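Long-range contact in trehalose monomycolate transport factor A (Mycolicibacterium smegmatis MC2 155, PDB 6T84), which is required for MmpL3-dependent transport of trehalose monomycolate to the cell wall, and for growth and cell elongation: residues Gly55-Glu60 / Ile74-Lys79. Residues are numbered along the deposited sequence; the frame is centred on the assembly and turned at random. Where two conformers were deposited one is given.
Sequences GQIRGE and IALHRK
I57, the last residue of strand 52-57, reaches L76 with the end of its side chain: the two CD1 methyls meet at 4.1 Å, and the side chains cross at about a right angle. Both also pack on V62 of the strand running between them, and helix 159-175 covers this face through R170 and N173. Past I57 the chain reverses through R58 and G59, with both phi angles positive. I57 N gives a hydrogen bond to E60 O at 2.8 Å, and E60 N returns one to I57 O at 3.0 Å, which closes the hairpin and sets E60 at the start of strand 60-67.

From there E60 makes the polar half of the contact. Its chain bends at chi2 (-68°), bringing the carboxylate round to the edge of the H77 ring. H77 ND1 donates to E60 OE1 over 2.7 Å, nearly straight at 164°, with the oxygen almost in the ring plane and met close to its C-O axis. Carboxylate and imidazole are only 16° from coplanar. The H77 ring also packs edge-to-face with W148. The second oxygen, E60 OE2, sits 3.9 Å from K79 CB; the K79 ammonium stays farther off, but its opposite charge may still favour an ionised carboxylate.

A type I' turn thus links strands 52-57 and 60-67 as a tight beta hairpin, and the E60-H77 His-carboxylate bond and I57-L76 packing tie its turn end to strand 71-77, next in the large antiparallel sheet of TtfA's N-terminal, probably cytoplasmic, domain.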
ATOM      1  N   GLY A  55     -14.447  -0.847  -1.411  1.00 13.56           N
ATOM      2  CA  GLY A  55     -14.997   0.242  -2.194  1.00 14.55           C
ATOM      3  C   GLY A  55     -14.372   0.342  -3.559  1.00 14.67           C
ATOM      4  O   GLY A  55     -13.705  -0.570  -4.024  1.00 13.53           O
ATOM      5  N   GLN A  56     -14.581   1.473  -4.219  1.00 19.33           N
ATOM      6  CA  GLN A  56     -13.961   1.742  -5.533  1.00 23.74           C
ATOM      7  C   GLN A  56     -13.488   3.182  -5.561  1.00 25.56           C
ATOM      8  O   GLN A  56     -14.113   4.054  -4.952  1.00 27.10           O
ATOM      9  CB  GLN A  56     -14.938   1.599  -6.696  1.00 28.45           C
ATOM     10  CG  GLN A  56     -15.343   0.138  -7.001  1.00 38.61           C
ATOM     11  CD  GLN A  56     -16.204   0.024  -8.255  1.00 57.16           C
ATOM     12  OE1 GLN A  56     -15.743  -0.444  -9.301  1.00 48.02           O
ATOM     13  NE2 GLN A  56     -17.461   0.451  -8.150  1.00 41.61           N
ATOM     14  N   ILE A  57     -12.387   3.423  -6.272  1.00 26.47           N
ATOM     15  CA  ILE A  57     -11.902   4.787  -6.553  1.00 28.88           C
ATOM     16  C   ILE A  57     -11.856   4.894  -8.060  1.00 28.96           C
ATOM     17  O   ILE A  57     -11.077   4.174  -8.695  1.00 28.45           O
ATOM     18  CB  ILE A  57     -10.496   5.026  -5.979  1.00 33.37           C
ATOM     19  CG1 ILE A  57     -10.496   5.006  -4.442  1.00 39.37           C
ATOM     20  CG2 ILE A  57      -9.915   6.353  -6.492  1.00 33.80           C
ATOM     21  CD1 ILE A  57      -9.102   5.078  -3.846  1.00 50.28           C
ATOM     22  N   ARG A  58     -12.721   5.751  -8.624  1.00 30.16           N
ATOM     23  CA  ARG A  58     -12.838   5.976 -10.059  1.00 32.82           C
ATOM     24  C   ARG A  58     -12.812   4.652 -10.815  1.00 30.05           C
ATOM     25  O   ARG A  58     -12.057   4.434 -11.758  1.00 30.26           O
ATOM     26  CB  ARG A  58     -11.827   7.007 -10.562  1.00 36.74           C
ATOM     27  CG  ARG A  58     -11.925   8.408  -9.848  1.00 38.58           C
ATOM     28  CD  ARG A  58     -13.285   9.160  -9.989  1.00 55.29           C
ATOM     29  NE  ARG A  58     -13.311  10.488  -9.324  1.00 41.24           N
ATOM     30  CZ  ARG A  58     -14.405  11.255  -9.192  1.00 71.03           C
ATOM     31  NH1 ARG A  58     -15.570  10.841  -9.667  1.00 65.16           N
ATOM     32  NH2 ARG A  58     -14.349  12.440  -8.575  1.00 52.67           N
ATOM     33  N   GLY A  59     -13.602   3.709 -10.319  1.00 27.45           N
ATOM     34  CA  GLY A  59     -13.808   2.486 -11.054  1.00 25.21           C
ATOM     35  C   GLY A  59     -12.906   1.340 -10.676  1.00 23.72           C
ATOM     36  O   GLY A  59     -13.048   0.251 -11.241  1.00 25.20           O
ATOM     37  N   GLU A  60     -11.930   1.550  -9.814  1.00 21.60           N
ATOM     38  CA  GLU A  60     -10.990   0.503  -9.467  1.00 20.97           C
ATOM     39  C   GLU A  60     -11.214   0.111  -8.000  1.00 18.55           C
ATOM     40  O   GLU A  60     -11.370   0.973  -7.120  1.00 18.92           O
ATOM     41  CB  GLU A  60      -9.555   0.979  -9.656  1.00 23.10           C
ATOM     42  CG  GLU A  60      -9.200   1.184 -11.121  1.00 25.94           C
ATOM     43  CD  GLU A  60      -9.147  -0.100 -11.921  1.00 31.43           C
ATOM     44  OE1 GLU A  60      -9.067  -1.203 -11.355  1.00 27.22           O
ATOM     45  OE2 GLU A  60      -9.177   0.004 -13.176  1.00 44.07           O
ATOM     46  N   ILE A  74      -4.138  -0.221   2.825  1.00 12.75           N
ATOM     47  CA  ILE A  74      -5.038   0.186   1.751  1.00 12.95           C
ATOM     48  C   ILE A  74      -4.480  -0.411   0.472  1.00 12.82           C
ATOM     49  O   ILE A  74      -3.299  -0.191   0.153  1.00 13.39           O
ATOM     50  CB  ILE A  74      -5.088   1.726   1.647  1.00 13.43           C
ATOM     51  CG1 ILE A  74      -5.603   2.329   2.954  1.00 14.97           C
ATOM     52  CG2 ILE A  74      -5.935   2.169   0.434  1.00 14.03           C
ATOM     53  CD1 ILE A  74      -5.474   3.916   2.966  1.00 17.69           C
ATOM     54  N   ALA A  75      -5.298  -1.230  -0.223  1.00 12.79           N
ATOM     55  CA  ALA A  75      -4.893  -1.877  -1.476  1.00 13.55           C
ATOM     56  C   ALA A  75      -5.758  -1.354  -2.608  1.00 13.90           C
ATOM     57  O   ALA A  75      -6.986  -1.442  -2.527  1.00 14.70           O
ATOM     58  CB  ALA A  75      -5.070  -3.390  -1.409  1.00 15.15           C
ATOM     59  N   LEU A  76      -5.127  -0.829  -3.665  1.00 13.84           N
ATOM     60  CA  LEU A  76      -5.834  -0.255  -4.806  1.00 14.66           C
ATOM     61  C   LEU A  76      -5.565  -1.064  -6.070  1.00 15.61           C
ATOM     62  O   LEU A  76      -4.412  -1.363  -6.387  1.00 16.15           O
ATOM     63  CB  LEU A  76      -5.389   1.186  -5.027  1.00 15.94           C
ATOM     64  CG  LEU A  76      -5.958   1.926  -6.259  1.00 16.70           C
ATOM     65  CD1 LEU A  76      -7.471   2.110  -6.133  1.00 18.19           C
ATOM     66  CD2 LEU A  76      -5.263   3.346  -6.448  1.00 17.34           C
ATOM     67  N   HIS A  77      -6.624  -1.441  -6.775  1.00 16.71           N
ATOM     68  CA  HIS A  77      -6.422  -2.255  -7.968  1.00 18.07           C
ATOM     69  C   HIS A  77      -5.796  -1.474  -9.120  1.00 19.67           C
ATOM     70  O   HIS A  77      -6.169  -0.334  -9.392  1.00 19.39           O
ATOM     71  CB  HIS A  77      -7.769  -2.825  -8.428  1.00 19.56           C
ATOM     72  CG  HIS A  77      -7.630  -3.825  -9.526  1.00 22.56           C
ATOM     73  ND1 HIS A  77      -7.955  -3.555 -10.848  1.00 24.23           N
ATOM     74  CD2 HIS A  77      -7.238  -5.124  -9.491  1.00 23.22           C
ATOM     75  CE1 HIS A  77      -7.740  -4.638 -11.576  1.00 24.64           C
ATOM     76  NE2 HIS A  77      -7.307  -5.604 -10.781  1.00 24.17           N
ATOM     77  N   ARG A  78      -4.833  -2.101  -9.804  0.79 20.17           N
ATOM     78  CA  ARG A  78      -4.145  -1.481 -10.948  0.79 21.89           C
ATOM     79  C   ARG A  78      -4.843  -1.857 -12.248  0.79 26.00           C
ATOM     80  O   ARG A  78      -5.266  -3.011 -12.459  0.79 25.86           O
ATOM     81  CB  ARG A  78      -2.729  -2.019 -11.092  0.79 21.31           C
ATOM     82  CG  ARG A  78      -1.764  -1.727  -9.966  0.79 23.53           C
ATOM     83  CD  ARG A  78      -0.456  -2.509 -10.202  0.79 27.44           C
ATOM     84  NE  ARG A  78       0.189  -2.078 -11.446  0.79 35.72           N
ATOM     85  CZ  ARG A  78       1.009  -1.039 -11.491  0.79 55.41           C
ATOM     86  NH1 ARG A  78       1.273  -0.381 -10.362  0.79 40.62           N
ATOM     87  NH2 ARG A  78       1.558  -0.663 -12.638  0.79 52.26           N
ATOM     88  N   LYS A  79      -4.877  -0.892 -13.164  1.00 30.68           N
ATOM     89  CA  LYS A  79      -5.552  -1.138 -14.437  1.00 37.51           C
ATOM     90  C   LYS A  79      -4.767  -2.118 -15.307  1.00 34.57           C
ATOM     91  O   LYS A  79      -5.361  -2.976 -15.973  1.00 33.87           O
ATOM     92  CB  LYS A  79      -5.799   0.185 -15.156  1.00 52.56           C
ATOM     93  CG  LYS A  79      -6.622   0.050 -16.425  1.00 72.95           C
ATOM     94  CD  LYS A  79      -6.859   1.399 -17.078  1.00 85.86           C
ATOM     95  CE  LYS A  79      -7.752   1.257 -18.293  1.00 87.73           C
ATOM     96  NZ  LYS A  79      -9.001   0.521 -17.942  1.00 71.61           N
TER